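Local atomic coordinates of glutaredoxin-2 (Vaccinia virus, PDB entry 2G2Q), a protein that passes disulfide bonds between viral proteins in the infected cell's cytoplasm, a thiol-disulfide transfer needed for virion assembly and replication. Residues A[1-6]-A[75-80]. Numbering follows the deposited sequence.
Sequences MKNVLI and KYNPQT. With SO4 (sulfate ion), chain D.
A sulfate ion, probably from the crystallisation liquor, bridges Asn-3 and Lys-75 on one face of two antiparallel strands in the thioredoxin-fold sheet of this glutaredoxin. Asn-3 ND2 donates to sulfate O4 at 2.6 Å. Lys-75 NZ donates to sulfate O2 at 3.0 Å, and a weak bond links it to a second sulfate oxygen, O1. The hydroxyls of Tyr-30 and Tyr-116 also hydrogen-bond the sulfate; the lysine ammonium also binds the carbonyls of Ile-111 and Ala-114, so several acceptors hold it. With CG anti to the backbone N (chi1 -178°), Lys-75 runs its CG past Leu-5 CD2, 4.0 Å away, and a bend at chi3 then brings NZ to the anion and the two carbonyls. Strands 3-9 and 71-77, neighbours within the mixed sheet, are joined here by the hydrogen-bonded pair Val-4 and Tyr-76. Val-4 N reaches Tyr-76 O almost straight at 2.8 Å, and Tyr-76 N returns a bond to Val-4 O; the same carbonyl receives a CA-H contact from Lys-75. On the face of Val-4 and Tyr-76, Ile-6 runs beside the tyrosine, its CD1 3.6 Å from Tyr-76 CB, while the tyrosine ring leads away from strand 3-9. Val-4 CG2 rests on Pro-78 CG at 3.7 Å, where the chain leaves the strand. Further out, the selenomethionine Met-1 crosses Gln-79 at about a right angle, its selenium 3.9 Å from Gln-79 CG. The amides of Asn-3 and Asn-77 also meet, their planes 49° apart, but the approach of Asn-3 OD1 to Asn-77 ND2 is too poorly angled for a hydrogen bond. The other end of the Asn-77 amide closes an Asx turn and Asx motif: its OD1 accepts Gln-79 N in the carbonyl plane and Thr-80 N from above that plane, the latter at 2.9 Å.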
HETATM    1  N   MSE A   1      -6.155 -14.308  18.506  1.00 42.65           N
HETATM    2  CA  MSE A   1      -5.043 -14.340  17.506  1.00 43.32           C
HETATM    3  C   MSE A   1      -5.031 -13.038  16.720  1.00 41.11           C
HETATM    4  O   MSE A   1      -6.086 -12.512  16.383  1.00 41.38           O
HETATM    5  CB  MSE A   1      -5.231 -15.516  16.553  1.00 43.24           C
HETATM    6  CG  MSE A   1      -4.140 -15.705  15.517  1.00 44.59           C
HETATM    7 SE   MSE A   1      -4.504 -17.320  14.466  0.70 48.80          SE
HETATM    8  CE  MSE A   1      -4.239 -18.723  15.867  0.70 46.76           C
ATOM      9  N   LYS A   2      -3.842 -12.517  16.433  1.00 39.10           N
ATOM     10  CA  LYS A   2      -3.739 -11.237  15.746  1.00 36.95           C
ATOM     11  C   LYS A   2      -4.198 -11.364  14.306  1.00 35.69           C
ATOM     12  O   LYS A   2      -4.049 -12.404  13.672  1.00 35.79           O
ATOM     13  CB  LYS A   2      -2.323 -10.660  15.836  1.00 36.92           C
ATOM     14  CG  LYS A   2      -2.040  -9.925  17.142  1.00 36.22           C
ATOM     15  CD  LYS A   2      -0.698 -10.327  17.714  1.00 36.34           C
ATOM     16  CE  LYS A   2       0.394  -9.299  17.454  1.00 36.60           C
ATOM     17  NZ  LYS A   2       0.936  -8.741  18.736  1.00 35.06           N
ATOM     18  N   ASN A   3      -4.807 -10.310  13.802  1.00 33.97           N
ATOM     19  CA  ASN A   3      -5.095 -10.258  12.399  1.00 32.42           C
ATOM     20  C   ASN A   3      -3.830  -9.799  11.672  1.00 31.59           C
ATOM     21  O   ASN A   3      -2.911  -9.256  12.289  1.00 31.44           O
ATOM     22  CB  ASN A   3      -6.313  -9.364  12.136  1.00 31.98           C
ATOM     23  CG  ASN A   3      -7.599  -9.943  12.734  1.00 32.04           C
ATOM     24  OD1 ASN A   3      -7.891 -11.130  12.576  1.00 30.76           O
ATOM     25  ND2 ASN A   3      -8.375  -9.099  13.420  1.00 30.93           N
ATOM     26  N   VAL A   4      -3.777 -10.042  10.370  1.00 30.60           N
ATOM     27  CA  VAL A   4      -2.595  -9.760   9.575  1.00 29.74           C
ATOM     28  C   VAL A   4      -2.853  -8.592   8.613  1.00 29.54           C
ATOM     29  O   VAL A   4      -3.835  -8.597   7.863  1.00 29.60           O
ATOM     30  CB  VAL A   4      -2.185 -11.018   8.783  1.00 29.47           C
ATOM     31  CG1 VAL A   4      -0.797 -10.871   8.224  1.00 30.25           C
ATOM     32  CG2 VAL A   4      -2.249 -12.252   9.685  1.00 30.11           C
ATOM     33  N   LEU A   5      -1.988  -7.581   8.662  1.00 28.99           N
ATOM     34  CA  LEU A   5      -1.922  -6.571   7.613  1.00 28.85           C
ATOM     35  C   LEU A   5      -0.943  -7.034   6.533  1.00 29.09           C
ATOM     36  O   LEU A   5       0.171  -7.462   6.846  1.00 28.85           O
ATOM     37  CB  LEU A   5      -1.502  -5.202   8.166  1.00 28.45           C
ATOM     38  CG  LEU A   5      -2.428  -4.629   9.260  1.00 28.90           C
ATOM     39  CD1 LEU A   5      -1.893  -3.318   9.915  1.00 26.82           C
ATOM     40  CD2 LEU A   5      -3.870  -4.474   8.761  1.00 25.61           C
ATOM     41  N   ILE A   6      -1.386  -6.970   5.276  1.00 28.79           N
ATOM     42  CA  ILE A   6      -0.555  -7.318   4.135  1.00 28.59           C
ATOM     43  C   ILE A   6      -0.322  -6.064   3.328  1.00 28.62           C
ATOM     44  O   ILE A   6      -1.262  -5.470   2.781  1.00 29.02           O
ATOM     45  CB  ILE A   6      -1.189  -8.422   3.236  1.00 28.78           C
ATOM     46  CG1 ILE A   6      -1.388  -9.724   4.021  1.00 28.62           C
ATOM     47  CG2 ILE A   6      -0.318  -8.735   2.055  1.00 28.11           C
ATOM     48  CD1 ILE A   6      -2.795  -9.938   4.412  1.00 28.43           C
ATOM     49  N   LYS A  75      -6.211  -6.449   5.111  1.00 28.68           N
ATOM     50  CA  LYS A  75      -6.346  -6.894   6.478  1.00 28.79           C
ATOM     51  C   LYS A  75      -6.909  -8.302   6.368  1.00 28.39           C
ATOM     52  O   LYS A  75      -8.007  -8.499   5.841  1.00 28.78           O
ATOM     53  CB  LYS A  75      -7.261  -5.931   7.256  1.00 28.53           C
ATOM     54  CG  LYS A  75      -7.438  -6.276   8.725  1.00 29.35           C
ATOM     55  CD  LYS A  75      -8.191  -5.190   9.509  1.00 28.65           C
ATOM     56  CE  LYS A  75      -9.684  -5.140   9.177  1.00 28.14           C
ATOM     57  NZ  LYS A  75     -10.359  -4.020   9.911  1.00 28.41           N
ATOM     58  N   TYR A  76      -6.130  -9.284   6.814  1.00 28.01           N
ATOM     59  CA  TYR A  76      -6.554 -10.682   6.777  1.00 27.25           C
ATOM     60  C   TYR A  76      -6.830 -11.218   8.182  1.00 27.21           C
ATOM     61  O   TYR A  76      -6.004 -11.064   9.102  1.00 26.78           O
ATOM     62  CB  TYR A  76      -5.499 -11.572   6.084  1.00 27.17           C
ATOM     63  CG  TYR A  76      -5.944 -13.012   5.967  1.00 26.95           C
ATOM     64  CD1 TYR A  76      -7.093 -13.344   5.244  1.00 25.22           C
ATOM     65  CD2 TYR A  76      -5.243 -14.043   6.596  1.00 27.06           C
ATOM     66  CE1 TYR A  76      -7.514 -14.653   5.115  1.00 25.85           C
ATOM     67  CE2 TYR A  76      -5.664 -15.375   6.480  1.00 25.89           C
ATOM     68  CZ  TYR A  76      -6.812 -15.666   5.742  1.00 26.75           C
ATOM     69  OH  TYR A  76      -7.275 -16.977   5.623  1.00 28.11           O
ATOM     70  N   ASN A  77      -7.978 -11.870   8.335  1.00 27.12           N
ATOM     71  CA  ASN A  77      -8.309 -12.533   9.592  1.00 27.04           C
ATOM     72  C   ASN A  77      -8.141 -14.034   9.482  1.00 27.32           C
ATOM     73  O   ASN A  77      -9.009 -14.714   8.936  1.00 27.82           O
ATOM     74  CB  ASN A  77      -9.734 -12.169  10.070  1.00 26.46           C
ATOM     75  CG  ASN A  77     -10.064 -12.749  11.446  1.00 24.95           C
ATOM     76  OD1 ASN A  77      -9.812 -13.930  11.737  1.00 24.07           O
ATOM     77  ND2 ASN A  77     -10.615 -11.919  12.297  1.00 23.55           N
ATOM     78  N   PRO A  78      -7.060 -14.572  10.074  1.00 27.88           N
ATOM     79  CA  PRO A  78      -6.668 -15.989   9.914  1.00 27.51           C
ATOM     80  C   PRO A  78      -7.649 -16.988  10.558  1.00 27.68           C
ATOM     81  O   PRO A  78      -7.681 -18.182  10.198  1.00 28.17           O
ATOM     82  CB  PRO A  78      -5.322 -16.062  10.641  1.00 27.42           C
ATOM     83  CG  PRO A  78      -4.892 -14.642  10.848  1.00 28.07           C
ATOM     84  CD  PRO A  78      -6.159 -13.859  10.999  1.00 27.58           C
ATOM     85  N   GLN A  79      -8.429 -16.512  11.511  1.00 27.34           N
ATOM     86  CA  GLN A  79      -9.382 -17.362  12.202  1.00 27.21           C
ATOM     87  C   GLN A  79     -10.703 -17.440  11.431  1.00 27.00           C
ATOM     88  O   GLN A  79     -11.236 -18.528  11.219  1.00 26.80           O
ATOM     89  CB  GLN A  79      -9.597 -16.833  13.620  1.00 27.26           C
ATOM     90  CG  GLN A  79      -8.362 -16.929  14.493  1.00 27.91           C
ATOM     91  CD  GLN A  79      -8.342 -18.200  15.321  1.00 31.23           C
ATOM     92  OE1 GLN A  79      -8.525 -19.308  14.800  1.00 32.40           O
ATOM     93  NE2 GLN A  79      -8.132 -18.048  16.630  1.00 30.32           N
ATOM     94  N   THR A  80     -11.243 -16.290  11.024  1.00 27.17           N
ATOM     95  CA  THR A  80     -12.448 -16.279  10.180  1.00 27.41           C
ATOM     96  C   THR A  80     -12.152 -16.555   8.705  1.00 27.87           C
ATOM     97  O   THR A  80     -13.049 -16.923   7.961  1.00 27.89           O
ATOM     98  CB  THR A  80     -13.232 -14.957  10.241  1.00 27.32           C
ATOM     99  OG1 THR A  80     -12.532 -13.947   9.500  1.00 27.15           O
ATOM    100  CG2 THR A  80     -13.488 -14.506  11.671  1.00 26.61           C
TER
HETATM  101  S   SO4 D 125      -9.530  -5.673  13.241  1.00 57.10           S
HETATM  102  O1  SO4 D 125     -10.329  -6.425  12.284  1.00 57.18           O
HETATM  103  O2  SO4 D 125      -9.035  -4.445  12.622  1.00 57.82           O
HETATM  104  O3  SO4 D 125     -10.393  -5.336  14.376  1.00 58.74           O
HETATM  105  O4  SO4 D 125      -8.408  -6.490  13.700  1.00 56.05           O